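Local coordinates for protein DNA polymerase II large subunit (Pyrococcus horikoshii, PDB 5BKH) that contains a mini-intein, the part studied here, which excises itself by protein splicing from an archaeal replicative DNA polymerase subunit, at residues A[15-20]-A[56-61]; A[36-41]-A[48-53]; A[74-79]-A[155-160]. All blocks are in the same frame, centred on the assembly; numbering follows the deposited sequence.

How the contacts relate
All three contacts join strands of the curled antiparallel sheet of the intein splicing (Hint-type) domain. Strand 66-78 binds them together: it carries half of contact 3 and pairs with strand 45-51 of contact 2 and with strand 55-61 of contact 1. Contacts 2 and 3 have centres about 11 Å apart and probably share a backbone hydrogen bond, Arg48 N to Val75 O at 2.9 Å. Contacts 1 and 3, centres about 13 Å apart, meet where Ile16 CD1 packs 3.7 Å from Leu156 CD2. Contacts 1 and 2, centres about 18 Å apart, touch through Ile20 and Val53. Strand 153-158 of contact 3 also pairs with strand 10-11, near the amino end of the chain.

Contact 1 of 3, residues A[15-20]-A[56-61]; sequences RILVQI and KVYSFN
The backbone N of Gln19 makes the shortest polar bond here, 2.8 Å to Lys56 O, and it is nearly straight at 165°. It joins strand 15-20 to strand 55-61 as antiparallel neighbours in the curled beta sheet of the Hint-type intein fold. A more bent return bond runs from Lys56 N to Gln19 O, and two residues further on Tyr58 N reaches Leu17 O at 3.1 Å. Between these bonded positions sits the non-hydrogen-bonded pair Val18 and Val57, whose CA atoms are 4.3 Å apart. Val18 CG1 rests 3.9 Å from Val57 CB, and Val57 CG2 meets the tip of Ile16, CD1, at 4.0 Å. Val164 of strand 164-166 packs on both Ile16 and Val57.

The Tyr58 ring leans toward strand 15-20, directed there by a CG that stands beside the backbone N (chi1 -87°). It turns an edge to the Leu17-Val18 peptide, with Leu17 C and Val18 N in its plane. Leu17 CD2 comes obliquely against Tyr58 CD1 at 3.3 Å. Leu133 of the second subunit packs on both of these side chains, bringing the assembly interface to this part of the sheet. The extended Gln19 side chain crosses the ring at an angle, its amide turned 68° from the ring plane, and its OE1 ends 3.1 Å from Tyr58 OH.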
# COMPACT_ATOMS: atom_id res chain seq x y z
N ARG A 15 11.48 24.01 13.36
CA ARG A 15 12.49 25.05 13.50
C ARG A 15 13.88 24.44 13.63
O ARG A 15 14.11 23.61 14.52
CB ARG A 15 12.20 25.95 14.71
CG ARG A 15 10.77 26.42 14.81
CD ARG A 15 10.58 27.32 16.02
NE ARG A 15 10.86 28.71 15.69
CZ ARG A 15 9.96 29.55 15.18
NH1 ARG A 15 8.72 29.16 14.93
NH2 ARG A 15 10.32 30.80 14.92
N ILE A 16 14.79 24.84 12.75
CA ILE A 16 16.17 24.39 12.80
C ILE A 16 17.05 25.62 12.97
O ILE A 16 16.66 26.75 12.66
CB ILE A 16 16.57 23.59 11.55
CG1 ILE A 16 16.84 24.52 10.37
CG2 ILE A 16 15.51 22.56 11.20
CD1 ILE A 16 17.58 23.86 9.23
N LEU A 17 18.26 25.38 13.45
CA LEU A 17 19.13 26.46 13.87
C LEU A 17 20.25 26.72 12.86
O LEU A 17 20.99 25.81 12.46
CB LEU A 17 19.63 26.19 15.30
CG LEU A 17 20.81 26.85 16.01
CD1 LEU A 17 20.53 26.94 17.47
CD2 LEU A 17 21.91 25.85 15.92
N VAL A 18 20.34 27.99 12.45
CA VAL A 18 21.19 28.43 11.36
C VAL A 18 21.89 29.72 11.80
O VAL A 18 21.56 30.31 12.83
CB VAL A 18 20.40 28.68 10.06
CG1 VAL A 18 20.00 27.37 9.41
CG2 VAL A 18 19.17 29.56 10.33
N GLN A 19 22.86 30.13 11.00
CA GLN A 19 23.53 31.41 11.15
C GLN A 19 23.28 32.21 9.88
O GLN A 19 23.67 31.78 8.79
CB GLN A 19 25.02 31.22 11.41
CG GLN A 19 25.84 32.49 11.34
CD GLN A 19 27.27 32.27 11.78
OE1 GLN A 19 27.52 31.62 12.79
NE2 GLN A 19 28.22 32.81 11.02
N ILE A 20 22.59 33.34 10.03
CA ILE A 20 22.37 34.28 8.93
C ILE A 20 23.09 35.57 9.28
O ILE A 20 22.96 36.09 10.40
CB ILE A 20 20.87 34.51 8.66
CG1 ILE A 20 20.22 35.46 9.66
CG2 ILE A 20 20.11 33.20 8.70
CD1 ILE A 20 18.71 35.51 9.58
N LYS A 56 24.05 29.78 6.62
CA LYS A 56 24.74 28.54 6.95
C LYS A 56 23.90 27.78 7.96
O LYS A 56 23.22 28.39 8.79
CB LYS A 56 26.16 28.79 7.48
CG LYS A 56 27.22 28.88 6.39
CD LYS A 56 28.50 28.16 6.76
CE LYS A 56 29.71 28.84 6.14
NZ LYS A 56 30.93 28.00 6.26
N VAL A 57 23.92 26.46 7.88
CA VAL A 57 23.14 25.62 8.79
C VAL A 57 24.08 25.03 9.83
O VAL A 57 25.21 24.64 9.51
CB VAL A 57 22.36 24.53 8.02
CG1 VAL A 57 23.28 23.70 7.19
CG2 VAL A 57 21.56 23.66 8.97
N TYR A 58 23.62 24.97 11.08
CA TYR A 58 24.41 24.37 12.15
C TYR A 58 24.22 22.85 12.15
O TYR A 58 23.09 22.36 12.27
CB TYR A 58 23.99 24.97 13.49
CG TYR A 58 24.69 26.26 13.87
CD1 TYR A 58 23.99 27.46 13.97
CD2 TYR A 58 26.02 26.25 14.27
CE1 TYR A 58 24.62 28.63 14.34
CE2 TYR A 58 26.65 27.42 14.67
CZ TYR A 58 25.94 28.60 14.70
OH TYR A 58 26.57 29.77 15.10
N SER A 59 25.33 22.12 12.00
CA SER A 59 25.33 20.67 12.03
C SER A 59 26.32 20.16 13.08
O SER A 59 26.90 20.96 13.83
CB SER A 59 25.67 20.11 10.65
OG SER A 59 25.36 18.74 10.54
N PHE A 60 26.55 18.85 13.12
CA PHE A 60 27.42 18.24 14.12
C PHE A 60 28.47 17.37 13.45
O PHE A 60 28.16 16.62 12.51
CB PHE A 60 26.62 17.40 15.12
CG PHE A 60 27.39 17.01 16.35
CD1 PHE A 60 27.51 17.89 17.41
CD2 PHE A 60 28.01 15.77 16.44
CE1 PHE A 60 28.23 17.54 18.54
CE2 PHE A 60 28.72 15.42 17.57
CZ PHE A 60 28.83 16.30 18.62
N ASN A 61 29.71 17.46 13.94
CA ASN A 61 30.82 16.64 13.49
C ASN A 61 31.05 15.55 14.52
O ASN A 61 31.60 15.82 15.60
CB ASN A 61 32.09 17.50 13.33
CG ASN A 61 33.18 16.78 12.55
OD1 ASN A 61 33.10 15.58 12.31
ND2 ASN A 61 34.21 17.53 12.16

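Contact 2 of 3, residues A[36-41]-A[48-53]; sequences FDEEHY and RKKPKV
Arg48 reaches across to the 36-39 segment along its whole length. Its CB lies 3.6 Å from Phe36 CB, CG passes Asp37 O and the CA of Glu39, and CD comes within 3.3 Å of Phe36 O. The chain, extended from CG to NE, carries the guanidinium across to the Phe36 carbonyl and the Glu39 carboxylate. There NH1 donates to Phe36 O over 2.6 Å, with the acceptor in the guanidinium plane. Arg48 NH2 makes a longer salt bridge, 3.3 Å to Glu39 OE2, approaching from above a carboxylate turned 72° from the guanidinium. The same Glu39 oxygen is hydrogen-bonded to Tyr33 OH, and the Tyr33 ring makes a cation-pi contact with Arg48, so both charged groups have a further partner.

Antiparallel pairing underlies this grip: Asp37 N bonds to Lys50 O at 2.8 Å, and Phe36 faces Pro51 as a non-hydrogen-bonded pair. Pro51 CB sits over one face of the Phe36 ring, displaced toward CE2 and 3.8 Å from the ring centroid, in a CH-pi contact, while Lys49 C lies at the ring edge. The short strand 36-37 pairs with strand 45-51, the longer arm of the 40-42/45-51 hairpin, with Tyr33 of helix 29-34 at the arginine and Ile72 and Val75 of strand 66-78 against Phe36.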
# COMPACT_ATOMS: atom_id res chain seq x y z
N PHE A 36 15.52 31.44 0.13
CA PHE A 36 16.24 31.16 -1.11
C PHE A 36 15.37 31.61 -2.28
O PHE A 36 14.23 32.03 -2.11
CB PHE A 36 16.58 29.67 -1.22
CG PHE A 36 17.76 29.25 -0.38
CD1 PHE A 36 17.72 29.35 1.00
CD2 PHE A 36 18.90 28.73 -0.97
CE1 PHE A 36 18.80 28.97 1.77
CE2 PHE A 36 19.98 28.35 -0.21
CZ PHE A 36 19.93 28.47 1.16
N ASP A 37 15.93 31.52 -3.48
CA ASP A 37 15.15 31.79 -4.69
C ASP A 37 15.73 30.98 -5.84
O ASP A 37 16.40 29.96 -5.62
CB ASP A 37 15.09 33.31 -4.97
CG ASP A 37 16.47 33.93 -5.15
OD1 ASP A 37 17.48 33.20 -5.15
OD2 ASP A 37 16.53 35.17 -5.29
N GLU A 38 15.48 31.43 -7.07
CA GLU A 38 15.81 30.68 -8.28
C GLU A 38 15.12 29.31 -8.26
O GLU A 38 15.75 28.27 -8.46
CB GLU A 38 17.32 30.55 -8.46
CG GLU A 38 17.88 31.44 -9.55
CD GLU A 38 19.22 30.97 -10.07
OE1 GLU A 38 19.29 29.84 -10.61
OE2 GLU A 38 20.21 31.73 -9.95
N GLU A 39 13.81 29.33 -8.02
CA GLU A 39 13.03 28.11 -7.92
C GLU A 39 13.08 27.32 -9.22
O GLU A 39 13.22 27.87 -10.31
CB GLU A 39 11.58 28.45 -7.57
CG GLU A 39 10.83 27.33 -6.86
CD GLU A 39 9.40 27.70 -6.53
OE1 GLU A 39 8.58 27.84 -7.47
OE2 GLU A 39 9.08 27.86 -5.33
N HIS A 40 12.96 26.00 -9.09
CA HIS A 40 12.98 25.10 -10.24
C HIS A 40 12.12 23.89 -9.91
O HIS A 40 12.35 23.24 -8.89
CB HIS A 40 14.40 24.66 -10.59
CG HIS A 40 15.13 25.61 -11.49
ND1 HIS A 40 15.85 26.68 -11.02
CD2 HIS A 40 15.26 25.63 -12.84
CE1 HIS A 40 16.39 27.33 -12.04
NE2 HIS A 40 16.04 26.72 -13.15
N TYR A 41 11.14 23.59 -10.75
CA TYR A 41 10.35 22.38 -10.58
C TYR A 41 11.09 21.25 -11.27
O TYR A 41 11.04 21.11 -12.49
CB TYR A 41 8.94 22.55 -11.14
CG TYR A 41 8.01 21.42 -10.79
CD1 TYR A 41 7.56 21.24 -9.49
CD2 TYR A 41 7.57 20.52 -11.77
CE1 TYR A 41 6.70 20.21 -9.17
CE2 TYR A 41 6.71 19.50 -11.45
CZ TYR A 41 6.28 19.34 -10.15
OH TYR A 41 5.42 18.32 -9.83
N ARG A 48 15.23 25.11 -4.57
CA ARG A 48 15.79 26.45 -4.53
C ARG A 48 17.26 26.34 -4.16
O ARG A 48 17.60 25.71 -3.14
CB ARG A 48 15.04 27.34 -3.54
CG ARG A 48 13.77 27.97 -4.10
CD ARG A 48 13.23 29.06 -3.19
NE ARG A 48 11.78 29.20 -3.32
CZ ARG A 48 11.12 30.33 -3.13
NH1 ARG A 48 11.74 31.45 -2.80
NH2 ARG A 48 9.80 30.34 -3.28
N LYS A 49 18.13 26.92 -4.99
CA LYS A 49 19.56 26.75 -4.87
C LYS A 49 20.33 28.03 -4.58
O LYS A 49 21.47 27.95 -4.09
CB LYS A 49 20.14 26.12 -6.15
CG LYS A 49 19.77 24.66 -6.32
CD LYS A 49 20.66 23.98 -7.36
CE LYS A 49 19.82 23.29 -8.43
NZ LYS A 49 20.67 22.52 -9.39
N LYS A 50 19.77 29.20 -4.85
CA LYS A 50 20.48 30.45 -4.63
C LYS A 50 19.94 31.13 -3.38
O LYS A 50 18.73 31.38 -3.30
CB LYS A 50 20.34 31.38 -5.83
CG LYS A 50 21.65 31.64 -6.56
CD LYS A 50 21.62 32.98 -7.28
CE LYS A 50 21.73 34.14 -6.30
NZ LYS A 50 22.11 35.41 -6.97
N PRO A 51 20.78 31.42 -2.39
CA PRO A 51 20.32 32.17 -1.22
C PRO A 51 20.40 33.67 -1.45
O PRO A 51 21.30 34.17 -2.14
CB PRO A 51 21.30 31.73 -0.12
CG PRO A 51 22.57 31.48 -0.87
CD PRO A 51 22.18 30.97 -2.24
N LYS A 52 19.44 34.39 -0.89
CA LYS A 52 19.44 35.85 -0.94
C LYS A 52 19.90 36.47 0.38
O LYS A 52 19.82 37.69 0.54
CB LYS A 52 18.06 36.37 -1.33
CG LYS A 52 16.89 35.64 -0.70
CD LYS A 52 15.61 35.94 -1.48
CE LYS A 52 14.39 35.39 -0.77
NZ LYS A 52 13.16 35.53 -1.61
N VAL A 53 20.38 35.65 1.31
CA VAL A 53 20.98 36.11 2.56
C VAL A 53 22.10 35.14 2.90
O VAL A 53 22.00 33.94 2.62
CB VAL A 53 19.92 36.20 3.68
CG1 VAL A 53 20.57 36.11 5.06
CG2 VAL A 53 19.10 37.48 3.56

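Contact 3 of 3, residues A[74-79]-A[155-160]; sequences EVIKAP and SLNAKK
The amide of Asn157 and the carboxylate of Glu74 meet with their planes 61° apart. Asn157 ND2 donates in the plane of its own amide, 2.8 Å to Glu74 OE1, but arrives from above the carboxylate plane. The Ile76 side chain approaches the amide obliquely, its CD1 3.8 Å from Asn157 ND2. This side-chain bond between Asn157 and Glu74 adds to an antiparallel ladder in the curled sheet of the Hint-type domain, where strand 66-78 runs against strand 153-158. As directly paired residues they project from the same face; with both CG atoms beside their backbone N (chi1 -58° and -77°), the polar ends meet.

Glu74 and Asn157 form a hydrogen-bonded pair, Asn157 N to Glu74 O being 3.1 Å, and Ile76 and Ser155 form the next, with Ile76 N to Ser155 O at 3.0 Å. Within the second pair Ile76 CB touches Ser155 CB at 3.8 Å, while Ser155 OG turns to Asn8 O. Asn8 OD1 also accepts from Leu156 N, which ties the amino-terminal segment to the edge of strand 153-158 away from strand 66-78. On the opposite face of the sheet, Val75 pairs with Leu156, and Leu156 CD1 folds back to within 3.6 Å of Glu74 O.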
# COMPACT_ATOMS: atom_id res chain seq x y z
N GLU A 74 20.96 23.02 -1.33
CA GLU A 74 19.61 23.13 -1.86
C GLU A 74 18.61 23.11 -0.72
O GLU A 74 18.85 22.51 0.33
CB GLU A 74 19.29 21.99 -2.83
CG GLU A 74 20.23 21.89 -4.01
CD GLU A 74 20.22 20.51 -4.64
OE1 GLU A 74 19.43 19.66 -4.18
OE2 GLU A 74 21.00 20.28 -5.59
N VAL A 75 17.47 23.77 -0.93
CA VAL A 75 16.30 23.62 -0.08
C VAL A 75 15.15 23.16 -0.96
O VAL A 75 14.91 23.73 -2.03
CB VAL A 75 15.95 24.92 0.67
CG1 VAL A 75 14.94 24.64 1.78
CG2 VAL A 75 17.20 25.55 1.24
N ILE A 76 14.44 22.14 -0.51
CA ILE A 76 13.48 21.43 -1.34
C ILE A 76 12.10 21.50 -0.69
O ILE A 76 11.98 21.44 0.54
CB ILE A 76 13.92 19.97 -1.56
CG1 ILE A 76 15.28 19.93 -2.26
CG2 ILE A 76 12.88 19.20 -2.37
CD1 ILE A 76 15.70 18.56 -2.72
N LYS A 77 11.07 21.63 -1.52
CA LYS A 77 9.69 21.71 -1.08
C LYS A 77 8.88 20.74 -1.92
O LYS A 77 8.81 20.88 -3.14
CB LYS A 77 9.16 23.15 -1.22
CG LYS A 77 7.67 23.33 -0.99
CD LYS A 77 7.23 24.70 -1.49
CE LYS A 77 5.75 24.95 -1.26
NZ LYS A 77 5.42 25.01 0.19
N ALA A 78 8.29 19.74 -1.27
CA ALA A 78 7.54 18.71 -1.98
C ALA A 78 6.06 18.97 -1.80
O ALA A 78 5.58 18.99 -0.65
CB ALA A 78 7.91 17.32 -1.48
N PRO A 79 5.31 19.17 -2.88
CA PRO A 79 3.88 19.47 -2.74
C PRO A 79 3.12 18.31 -2.11
O PRO A 79 3.56 17.15 -2.13
CB PRO A 79 3.41 19.71 -4.18
CG PRO A 79 4.58 19.45 -5.07
CD PRO A 79 5.81 19.37 -4.24
N SER A 155 12.83 19.41 2.52
CA SER A 155 14.09 18.69 2.62
C SER A 155 15.22 19.70 2.58
O SER A 155 15.07 20.81 2.07
CB SER A 155 14.26 17.66 1.50
OG SER A 155 13.26 16.66 1.57
N LEU A 156 16.37 19.30 3.12
CA LEU A 156 17.55 20.14 3.17
C LEU A 156 18.74 19.32 2.70
O LEU A 156 19.03 18.26 3.27
CB LEU A 156 17.78 20.68 4.58
CG LEU A 156 19.12 21.32 4.96
CD1 LEU A 156 19.67 22.21 3.85
CD2 LEU A 156 18.99 22.11 6.25
N ASN A 157 19.42 19.80 1.67
CA ASN A 157 20.67 19.22 1.22
C ASN A 157 21.79 20.13 1.71
O ASN A 157 21.89 21.29 1.29
CB ASN A 157 20.70 19.06 -0.30
CG ASN A 157 19.88 17.88 -0.77
OD1 ASN A 157 19.70 16.91 -0.03
ND2 ASN A 157 19.39 17.94 -2.00
N ALA A 158 22.61 19.62 2.61
CA ALA A 158 23.75 20.35 3.14
C ALA A 158 25.03 19.61 2.79
O ALA A 158 25.01 18.44 2.41
CB ALA A 158 23.63 20.53 4.66
N LYS A 159 26.14 20.32 2.90
CA LYS A 159 27.43 19.78 2.49
C LYS A 159 28.08 19.04 3.65
O LYS A 159 28.12 19.55 4.77
CB LYS A 159 28.33 20.91 1.97
CG LYS A 159 29.79 20.54 1.82
CD LYS A 159 30.67 21.76 2.05
CE LYS A 159 30.39 22.84 1.01
NZ LYS A 159 31.61 23.61 0.64
N LYS A 160 28.56 17.82 3.37
CA LYS A 160 29.28 16.98 4.32
C LYS A 160 28.41 16.55 5.50
O LYS A 160 28.00 15.39 5.59
CB LYS A 160 30.54 17.70 4.83
CG LYS A 160 31.73 16.78 5.08
CD LYS A 160 32.99 17.57 5.36
CE LYS A 160 34.06 16.71 6.02
NZ LYS A 160 33.87 15.26 5.72